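Local atomic coordinates of putative tRNA (Adenine(37)-N6)-methyltransferase (Pseudomonas aeruginosa, PDB entry 7BTU), a protein that probably methylates N6-threonylcarbamoyladenosine at position 37 of tRNA, with S-adenosyl-L-methionine as the likely methyl donor. Residues R179-I188 with R212-W220; D48-E57 with L112-L120. One frame throughout, in Å; residues are numbered along the deposited sequence.

Contact 1 (R179-I188 with R212-W220); sequences RLRQPVAELI and RLWDLDVHW
The indole of W214 has CG of Q182 over one face, 3.3 Å above the ring plane and offset toward its rim. From there the carboxamide, its plane inclined 32° to the indole, brings CD of Q182 within 3.4 Å of CZ2 of W214. At the edge of the indole, in its plane, sits a water that accepts from NE1 of W214 (2.8 Å) and donates to OE1 of Q182, so the residue whose CG covers the face is also joined to the edge through the water. L187 crosses the indole at about a right angle, its CD2 approaching NE1 and CD1 of W214 obliquely and also meeting CD2 of L213.

The second pair of flat groups is a salt bridge. R179 meets D215 end-on, one guanidinium nitrogen to each carboxylate oxygen: NH2 to OD1 of D215 at 3.0 Å is nearly straight, while NH1 to OD2 of D215 at 2.9 Å is more bent; OD2 of D215 is tilted out of the guanidinium plane, and the two planes are 37° apart. A chain extended through chi2 and bent at chi3 (55°) turns the R179 head toward the carboxylate. H176 also bonds NH2 of R179, which should steady the guanidinium further.

An apolar seam joins the helical residues to the hairpin. L180 tucks CD1 against CB of W214 and the methyls of L216; V184 and L216 meet tip to tip, CG1 of V184 to CD1 of L216 at 3.6 Å. I188 then spans L213 and V218, its CD1 3.6 Å from CG2 of V218.

The arrangement is helix-on-sheet packing in the TrmO C-terminal domain: the end of helix 167-180 and the start of helix 184-193 lie against a beta hairpin whose type II' turn, L213 to L216, presents W214 and D215.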
loop_
_atom_site.group_PDB
_atom_site.type_symbol
_atom_site.label_atom_id
_atom_site.label_comp_id
_atom_site.label_asym_id
_atom_site.label_seq_id
_atom_site.Cartn_x
_atom_site.Cartn_y
_atom_site.Cartn_z
ATOM N N ARG B 179 -27.187 3.030 -21.979
ATOM C CA ARG B 179 -28.057 2.474 -20.937
ATOM C C ARG B 179 -27.390 2.527 -19.560
ATOM O O ARG B 179 -28.003 2.955 -18.574
ATOM C CB ARG B 179 -28.418 1.016 -21.282
ATOM C CG ARG B 179 -29.330 0.335 -20.219
ATOM C CD ARG B 179 -29.744 -1.106 -20.651
ATOM N NE ARG B 179 -28.561 -1.903 -20.933
ATOM C CZ ARG B 179 -27.819 -2.504 -20.008
ATOM N NH1 ARG B 179 -28.146 -2.385 -18.705
ATOM N NH2 ARG B 179 -26.742 -3.197 -20.388
ATOM N N LEU B 180 -26.129 2.073 -19.485
ATOM C CA LEU B 180 -25.376 1.951 -18.246
ATOM C C LEU B 180 -24.814 3.273 -17.750
ATOM O O LEU B 180 -24.433 3.355 -16.563
ATOM C CB LEU B 180 -24.209 0.965 -18.437
ATOM C CG LEU B 180 -24.596 -0.531 -18.547
ATOM C CD1 LEU B 180 -23.447 -1.441 -19.075
ATOM C CD2 LEU B 180 -25.089 -1.017 -17.175
ATOM N N ARG B 181 -24.766 4.292 -18.602
ATOM C CA ARG B 181 -24.056 5.551 -18.303
ATOM C C ARG B 181 -22.593 5.261 -17.946
ATOM O O ARG B 181 -22.026 5.771 -16.966
ATOM C CB ARG B 181 -24.783 6.358 -17.199
ATOM C CG ARG B 181 -26.156 6.880 -17.708
ATOM C CD ARG B 181 -26.815 7.894 -16.803
ATOM N NE ARG B 181 -28.131 8.337 -17.290
ATOM C CZ ARG B 181 -28.343 9.198 -18.289
ATOM N NH1 ARG B 181 -27.327 9.748 -18.954
ATOM N NH2 ARG B 181 -29.589 9.521 -18.621
ATOM N N GLN B 182 -21.960 4.441 -18.778
ATOM C CA GLN B 182 -20.569 4.037 -18.555
ATOM C C GLN B 182 -19.846 4.072 -19.886
ATOM O O GLN B 182 -20.481 3.874 -20.932
ATOM C CB GLN B 182 -20.444 2.611 -17.954
ATOM C CG GLN B 182 -20.939 2.482 -16.492
ATOM C CD GLN B 182 -20.003 3.237 -15.562
ATOM O OE1 GLN B 182 -18.824 3.452 -15.901
ATOM N NE2 GLN B 182 -20.479 3.584 -14.394
ATOM N N PRO B 183 -18.517 4.334 -19.894
ATOM C CA PRO B 183 -17.769 4.327 -21.195
ATOM C C PRO B 183 -17.436 2.912 -21.653
ATOM O O PRO B 183 -16.277 2.462 -21.601
ATOM C CB PRO B 183 -16.511 5.135 -20.868
ATOM C CG PRO B 183 -16.265 4.805 -19.386
ATOM C CD PRO B 183 -17.679 4.789 -18.764
ATOM N N VAL B 184 -18.469 2.195 -22.108
ATOM C CA VAL B 184 -18.344 0.752 -22.335
ATOM C C VAL B 184 -17.343 0.460 -23.443
ATOM O O VAL B 184 -16.546 -0.487 -23.351
ATOM C CB VAL B 184 -19.723 0.118 -22.620
ATOM C CG1 VAL B 184 -19.573 -1.348 -23.224
ATOM C CG2 VAL B 184 -20.557 0.064 -21.341
ATOM N N ALA B 185 -17.412 1.210 -24.541
ATOM C CA ALA B 185 -16.507 0.924 -25.656
ATOM C C ALA B 185 -15.060 1.109 -25.225
ATOM O O ALA B 185 -14.194 0.275 -25.532
ATOM C CB ALA B 185 -16.817 1.827 -26.845
ATOM N N GLU B 186 -14.782 2.199 -24.482
ATOM C CA GLU B 186 -13.422 2.459 -24.038
ATOM C C GLU B 186 -12.978 1.412 -23.039
ATOM O O GLU B 186 -11.834 0.947 -23.086
ATOM C CB GLU B 186 -13.315 3.841 -23.383
ATOM C CG GLU B 186 -13.351 4.928 -24.461
ATOM C CD GLU B 186 -13.212 6.301 -23.839
ATOM O OE1 GLU B 186 -14.246 6.846 -23.415
ATOM O OE2 GLU B 186 -12.075 6.817 -23.755
ATOM N N LEU B 187 -13.878 1.020 -22.151
ATOM C CA LEU B 187 -13.513 -0.020 -21.184
ATOM C C LEU B 187 -13.148 -1.295 -21.914
ATOM O O LEU B 187 -12.146 -1.954 -21.581
ATOM C CB LEU B 187 -14.670 -0.283 -20.233
ATOM C CG LEU B 187 -14.506 -1.480 -19.277
ATOM C CD1 LEU B 187 -13.345 -1.325 -18.327
ATOM C CD2 LEU B 187 -15.815 -1.633 -18.495
ATOM N N ILE B 188 -13.985 -1.684 -22.879
ATOM C CA ILE B 188 -13.720 -2.936 -23.602
ATOM C C ILE B 188 -12.352 -2.867 -24.260
ATOM O O ILE B 188 -11.523 -3.768 -24.122
ATOM C CB ILE B 188 -14.843 -3.237 -24.616
ATOM C CG1 ILE B 188 -16.142 -3.638 -23.892
ATOM C CG2 ILE B 188 -14.371 -4.342 -25.649
ATOM C CD1 ILE B 188 -17.408 -3.792 -24.831
ATOM N N ARG B 212 -16.986 -10.887 -18.980
ATOM C CA ARG B 212 -18.118 -10.144 -18.441
ATOM C C ARG B 212 -17.639 -8.771 -18.012
ATOM O O ARG B 212 -16.627 -8.679 -17.310
ATOM C CB ARG B 212 -18.686 -10.927 -17.255
ATOM C CG ARG B 212 -19.452 -12.152 -17.658
ATOM C CD ARG B 212 -20.267 -12.647 -16.523
ATOM N NE ARG B 212 -19.436 -13.281 -15.531
ATOM C CZ ARG B 212 -19.679 -13.290 -14.225
ATOM N NH1 ARG B 212 -20.752 -12.674 -13.726
ATOM N NH2 ARG B 212 -18.833 -13.932 -13.423
ATOM N N LEU B 213 -18.412 -7.730 -18.337
ATOM C CA LEU B 213 -18.153 -6.374 -17.827
ATOM C C LEU B 213 -19.494 -5.718 -17.511
ATOM O O LEU B 213 -20.399 -5.794 -18.335
ATOM C CB LEU B 213 -17.409 -5.544 -18.889
ATOM C CG LEU B 213 -15.981 -6.012 -19.256
ATOM C CD1 LEU B 213 -15.570 -5.349 -20.563
ATOM C CD2 LEU B 213 -14.991 -5.657 -18.102
ATOM N N TRP B 214 -19.643 -5.111 -16.310
ATOM C CA TRP B 214 -20.948 -4.643 -15.855
ATOM C C TRP B 214 -21.927 -5.811 -16.012
ATOM O O TRP B 214 -21.625 -6.911 -15.539
ATOM C CB TRP B 214 -21.328 -3.364 -16.596
ATOM C CG TRP B 214 -20.422 -2.154 -16.215
ATOM C CD1 TRP B 214 -19.607 -1.475 -17.037
ATOM C CD2 TRP B 214 -20.328 -1.518 -14.924
ATOM N NE1 TRP B 214 -18.972 -0.447 -16.340
ATOM C CE2 TRP B 214 -19.402 -0.465 -15.041
ATOM C CE3 TRP B 214 -20.900 -1.772 -13.671
ATOM C CZ2 TRP B 214 -19.050 0.371 -13.955
ATOM C CZ3 TRP B 214 -20.543 -0.933 -12.567
ATOM C CH2 TRP B 214 -19.623 0.117 -12.722
ATOM N N ASP B 215 -23.079 -5.632 -16.673
ATOM C CA ASP B 215 -24.036 -6.718 -16.879
ATOM C C ASP B 215 -23.955 -7.256 -18.306
ATOM O O ASP B 215 -24.946 -7.773 -18.839
ATOM C CB ASP B 215 -25.469 -6.280 -16.527
ATOM C CG ASP B 215 -25.941 -5.060 -17.349
ATOM O OD1 ASP B 215 -25.197 -4.621 -18.258
ATOM O OD2 ASP B 215 -27.038 -4.529 -17.084
ATOM N N LEU B 216 -22.793 -7.116 -18.936
ATOM C CA LEU B 216 -22.613 -7.469 -20.348
ATOM C C LEU B 216 -21.752 -8.724 -20.508
ATOM O O LEU B 216 -20.884 -9.000 -19.679
ATOM C CB LEU B 216 -21.932 -6.333 -21.119
ATOM C CG LEU B 216 -22.368 -4.887 -20.831
ATOM C CD1 LEU B 216 -21.491 -3.953 -21.643
ATOM C CD2 LEU B 216 -23.792 -4.758 -21.283
ATOM N N ASP B 217 -21.952 -9.436 -21.638
ATOM C CA ASP B 217 -21.026 -10.462 -22.126
ATOM C C ASP B 217 -20.397 -9.914 -23.406
ATOM O O ASP B 217 -21.107 -9.473 -24.304
ATOM C CB ASP B 217 -21.743 -11.784 -22.417
ATOM C CG ASP B 217 -22.388 -12.369 -21.164
ATOM O OD1 ASP B 217 -21.673 -12.564 -20.154
ATOM O OD2 ASP B 217 -23.602 -12.632 -21.196
ATOM N N VAL B 218 -19.079 -9.861 -23.448
ATOM C CA VAL B 218 -18.328 -9.281 -24.567
ATOM C C VAL B 218 -17.586 -10.444 -25.190
ATOM O O VAL B 218 -16.925 -11.205 -24.462
ATOM C CB VAL B 218 -17.353 -8.197 -24.071
ATOM C CG1 VAL B 218 -16.470 -7.628 -25.239
ATOM C CG2 VAL B 218 -18.167 -7.037 -23.403
ATOM N N HIS B 219 -17.704 -10.608 -26.508
ATOM C CA HIS B 219 -17.025 -11.711 -27.176
ATOM C C HIS B 219 -16.022 -11.147 -28.155
ATOM O O HIS B 219 -16.273 -10.102 -28.778
ATOM C CB HIS B 219 -18.003 -12.646 -27.901
ATOM C CG HIS B 219 -18.962 -13.286 -26.961
ATOM N ND1 HIS B 219 -20.276 -12.887 -26.853
ATOM C CD2 HIS B 219 -18.777 -14.237 -26.016
ATOM C CE1 HIS B 219 -20.869 -13.591 -25.904
ATOM N NE2 HIS B 219 -19.982 -14.426 -25.395
ATOM N N TRP B 220 -14.882 -11.861 -28.273
ATOM C CA TRP B 220 -13.813 -11.424 -29.147
ATOM C C TRP B 220 -13.019 -12.626 -29.686
ATOM O O TRP B 220 -13.171 -13.772 -29.229
ATOM C CB TRP B 220 -12.891 -10.438 -28.424
ATOM C CG TRP B 220 -11.888 -11.021 -27.495
ATOM C CD1 TRP B 220 -10.583 -11.404 -27.792
ATOM C CD2 TRP B 220 -12.076 -11.297 -26.142
ATOM N NE1 TRP B 220 -9.974 -11.867 -26.696
ATOM C CE2 TRP B 220 -10.858 -11.788 -25.647
ATOM C CE3 TRP B 220 -13.139 -11.117 -25.275
ATOM C CZ2 TRP B 220 -10.690 -12.150 -24.352
ATOM C CZ3 TRP B 220 -12.961 -11.467 -23.975
ATOM C CH2 TRP B 220 -11.750 -11.982 -23.524
HETATM O O HOH W 1 -16.885 1.426 -16.548
#

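Contact 2 (D48-E57 with L112-L120); sequences DQVEALEGLE and LEGFEAGRL
Apolar contacts dominate where F115 pushes its ring into the loop 48-57. With chi1 at 62°, CG of F115 stands between its own backbone N and carbonyl carbon, and the ring projects from the strand among L53, L56 and E57. L53 slides past it in the opposite direction, CD1 of L53 lying 3.6 Å from CD2 of F115, while CB of L56 approaches CE1 of F115 to 3.5 Å. L53 also crosses L120, methyl to methyl, and CD2 of L112 reaches CB of L56. Farther out, V50 and A117 touch more loosely through their CB atoms, 4.1 Å apart.

E57 brings polar groups to the ring edge. Its backbone N lies near the ring plane, 3.5 Å from CE1 of F115, and a bend at chi2 (85°) sets its carboxylate carbon CD in that plane, 3.5 Å from CZ of F115; carboxylate and ring planes are 68° apart. OE1 of E57 accepts from N of G55 at 2.8 Å, so the loop itself holds the carboxylate that borders the ring.

No direct hydrogen bond crosses between the segments. O of D48 lies close to N of G118, but the angle is poor; a water makes the link instead, donating to O of Q49 and accepting from N of G118 (2.9 Å).

The loop, between strands 38-43 and 61-67, packs across the end of the hairpin formed by barrel strands 105-116 and 119-123, whose type II beta turn, E116 to R119, sets A117 and G118 against D48 and V50. Strand 38-43 pairs with this end through L43 and L41, which also pack on L53 and L120 respectively. F94 of the second subunit packs against A52, L53 and L56, placing the loop between its own barrel and the dimer partner.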
loop_
_atom_site.group_PDB
_atom_site.type_symbol
_atom_site.label_atom_id
_atom_site.label_comp_id
_atom_site.label_asym_id
_atom_site.label_seq_id
_atom_site.Cartn_x
_atom_site.Cartn_y
_atom_site.Cartn_z
ATOM N N ASP B 48 -20.516 7.038 6.471
ATOM C CA ASP B 48 -21.211 7.542 5.295
ATOM C C ASP B 48 -21.468 9.048 5.335
ATOM O O ASP B 48 -22.191 9.555 4.482
ATOM C CB ASP B 48 -22.525 6.778 5.086
ATOM C CG ASP B 48 -23.395 6.770 6.304
ATOM O OD1 ASP B 48 -22.919 7.163 7.391
ATOM O OD2 ASP B 48 -24.567 6.369 6.193
ATOM N N GLN B 49 -20.929 9.762 6.307
ATOM C CA GLN B 49 -21.094 11.217 6.382
ATOM C C GLN B 49 -19.945 11.918 5.660
ATOM O O GLN B 49 -18.835 11.400 5.576
ATOM C CB GLN B 49 -21.174 11.687 7.831
ATOM C CG GLN B 49 -22.390 11.119 8.558
ATOM C CD GLN B 49 -23.678 11.316 7.772
ATOM O OE1 GLN B 49 -24.004 12.432 7.363
ATOM N NE2 GLN B 49 -24.413 10.231 7.549
ATOM N N VAL B 50 -20.206 13.112 5.128
ATOM C CA VAL B 50 -19.148 13.727 4.321
ATOM C C VAL B 50 -17.920 14.107 5.151
ATOM O O VAL B 50 -16.821 14.197 4.602
ATOM C CB VAL B 50 -19.667 14.958 3.544
ATOM C CG1 VAL B 50 -19.667 16.194 4.419
ATOM C CG2 VAL B 50 -18.822 15.143 2.288
ATOM N N GLU B 51 -18.055 14.261 6.464
ATOM C CA GLU B 51 -16.927 14.668 7.306
ATOM C C GLU B 51 -15.789 13.647 7.303
ATOM O O GLU B 51 -14.632 13.991 7.586
ATOM C CB GLU B 51 -17.420 14.903 8.741
ATOM C CG GLU B 51 -18.185 16.239 8.895
ATOM C CD GLU B 51 -19.591 16.225 8.260
ATOM O OE1 GLU B 51 -20.179 15.133 8.084
ATOM O OE2 GLU B 51 -20.099 17.325 7.920
ATOM N N ALA B 52 -16.088 12.383 7.044
ATOM C CA ALA B 52 -15.016 11.392 7.045
ATOM C C ALA B 52 -14.086 11.544 5.847
ATOM O O ALA B 52 -12.967 11.008 5.868
ATOM C CB ALA B 52 -15.633 10.000 7.057
ATOM N N LEU B 53 -14.530 12.272 4.824
ATOM C CA LEU B 53 -13.836 12.412 3.547
ATOM C C LEU B 53 -13.241 13.799 3.348
ATOM O O LEU B 53 -12.517 14.011 2.369
ATOM C CB LEU B 53 -14.827 12.141 2.416
ATOM C CG LEU B 53 -15.621 10.818 2.499
ATOM C CD1 LEU B 53 -16.553 10.720 1.279
ATOM C CD2 LEU B 53 -14.679 9.669 2.519
ATOM N N GLU B 54 -13.527 14.744 4.249
ATOM C CA GLU B 54 -13.060 16.115 4.082
ATOM C C GLU B 54 -11.530 16.151 3.969
ATOM O O GLU B 54 -10.825 15.585 4.813
ATOM C CB GLU B 54 -13.530 16.985 5.253
ATOM N N GLY B 55 -11.023 16.833 2.934
ATOM C CA GLY B 55 -9.599 16.851 2.579
ATOM C C GLY B 55 -9.250 16.029 1.342
ATOM O O GLY B 55 -8.213 16.283 0.696
ATOM N N LEU B 56 -10.097 15.071 0.975
ATOM C CA LEU B 56 -9.877 14.270 -0.228
ATOM C C LEU B 56 -9.969 15.075 -1.519
ATOM O O LEU B 56 -9.515 14.596 -2.567
ATOM C CB LEU B 56 -10.870 13.095 -0.244
ATOM C CG LEU B 56 -10.410 11.991 0.714
ATOM C CD1 LEU B 56 -11.356 10.768 0.696
ATOM C CD2 LEU B 56 -8.931 11.545 0.508
ATOM N N GLU B 57 -10.462 16.314 -1.468
ATOM C CA GLU B 57 -10.454 17.161 -2.660
ATOM C C GLU B 57 -9.047 17.448 -3.174
ATOM O O GLU B 57 -8.891 17.795 -4.346
ATOM C CB GLU B 57 -11.133 18.510 -2.370
ATOM C CG GLU B 57 -12.542 18.449 -1.750
ATOM C CD GLU B 57 -12.553 18.317 -0.187
ATOM O OE1 GLU B 57 -11.491 18.000 0.408
ATOM O OE2 GLU B 57 -13.647 18.513 0.430
ATOM N N LEU B 112 -9.030 8.600 -7.632
ATOM C CA LEU B 112 -10.230 9.124 -6.993
ATOM C C LEU B 112 -10.800 10.182 -7.943
ATOM O O LEU B 112 -10.172 11.222 -8.157
ATOM C CB LEU B 112 -9.899 9.749 -5.618
ATOM C CG LEU B 112 -11.076 10.389 -4.897
ATOM C CD1 LEU B 112 -12.172 9.340 -4.619
ATOM C CD2 LEU B 112 -10.581 10.956 -3.502
ATOM N N GLU B 113 -11.960 9.901 -8.542
ATOM C CA GLU B 113 -12.558 10.885 -9.452
ATOM C C GLU B 113 -13.305 11.953 -8.683
ATOM O O GLU B 113 -13.462 13.062 -9.179
ATOM C CB GLU B 113 -13.523 10.206 -10.426
ATOM C CG GLU B 113 -12.804 9.265 -11.397
ATOM C CD GLU B 113 -11.967 10.036 -12.469
ATOM O OE1 GLU B 113 -11.054 9.446 -13.091
ATOM O OE2 GLU B 113 -12.217 11.244 -12.669
ATOM N N GLY B 114 -13.813 11.617 -7.507
ATOM C CA GLY B 114 -14.595 12.576 -6.738
ATOM C C GLY B 114 -15.319 11.827 -5.635
ATOM O O GLY B 114 -15.228 10.601 -5.526
ATOM N N PHE B 115 -16.062 12.578 -4.830
ATOM C CA PHE B 115 -16.746 11.914 -3.739
ATOM C C PHE B 115 -17.918 12.758 -3.272
ATOM O O PHE B 115 -18.014 13.952 -3.569
ATOM C CB PHE B 115 -15.788 11.664 -2.572
ATOM C CG PHE B 115 -15.216 12.914 -1.967
ATOM C CD1 PHE B 115 -14.032 13.456 -2.467
ATOM C CD2 PHE B 115 -15.842 13.544 -0.888
ATOM C CE1 PHE B 115 -13.483 14.619 -1.926
ATOM C CE2 PHE B 115 -15.272 14.695 -0.312
ATOM C CZ PHE B 115 -14.086 15.220 -0.832
ATOM N N GLU B 116 -18.799 12.112 -2.512
ATOM C CA GLU B 116 -19.866 12.789 -1.799
ATOM C C GLU B 116 -20.078 11.982 -0.531
ATOM O O GLU B 116 -19.419 10.958 -0.328
ATOM C CB GLU B 116 -21.155 12.879 -2.640
ATOM C CG GLU B 116 -21.783 11.470 -2.916
ATOM C CD GLU B 116 -23.054 11.556 -3.766
ATOM O OE1 GLU B 116 -23.380 12.659 -4.220
ATOM O OE2 GLU B 116 -23.693 10.524 -4.022
ATOM N N ALA B 117 -20.974 12.447 0.341
ATOM C CA ALA B 117 -21.283 11.665 1.542
ATOM C C ALA B 117 -21.607 10.218 1.188
ATOM O O ALA B 117 -22.490 9.954 0.371
ATOM C CB ALA B 117 -22.468 12.296 2.276
ATOM N N GLY B 118 -20.866 9.280 1.753
ATOM C CA GLY B 118 -21.193 7.886 1.572
ATOM C C GLY B 118 -20.726 7.257 0.269
ATOM O O GLY B 118 -20.986 6.068 0.052
ATOM N N ARG B 119 -19.964 7.965 -0.557
ATOM C CA ARG B 119 -19.579 7.348 -1.835
ATOM C C ARG B 119 -18.301 7.971 -2.394
ATOM O O ARG B 119 -18.199 9.212 -2.483
ATOM C CB ARG B 119 -20.745 7.520 -2.818
ATOM C CG ARG B 119 -20.413 7.188 -4.276
ATOM C CD ARG B 119 -21.659 7.271 -5.188
ATOM N NE ARG B 119 -22.733 6.381 -4.766
ATOM C CZ ARG B 119 -23.802 6.750 -4.068
ATOM N NH1 ARG B 119 -23.956 8.009 -3.683
ATOM N NH2 ARG B 119 -24.714 5.841 -3.743
ATOM N N LEU B 120 -17.361 7.120 -2.835
ATOM C CA LEU B 120 -16.222 7.534 -3.648
ATOM C C LEU B 120 -16.460 7.070 -5.078
ATOM O O LEU B 120 -16.871 5.914 -5.293
ATOM C CB LEU B 120 -14.910 6.884 -3.188
ATOM C CG LEU B 120 -14.458 7.024 -1.720
ATOM C CD1 LEU B 120 -13.032 6.455 -1.568
ATOM C CD2 LEU B 120 -14.499 8.418 -1.341
HETATM O O HOH W 2 -18.769 9.313 3.684
#

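How the contacts relate
Contacts 1 and 2 illustrate one principle in two settings: a beta hairpin presents an aromatic residue to a separate segment of chain. A water bridges the two segments in each, at the indole itself in contact 1 but at the hairpin turn, apart from the phenyl ring, in contact 2. Contact 2 belongs to the N-terminal domain and contact 1 to the C-terminal one. Their centres lie 27 Å apart and their nearest atoms about 9 Å, without touching, so each is a separate packing site. The loop of 48-57 meets the second subunit, whereas the segments of contact 1 touch no other protein chain of the assembly. Instead, backbone bonding between W214 and C20 ties contact 1 to the N-terminal part of its own chain.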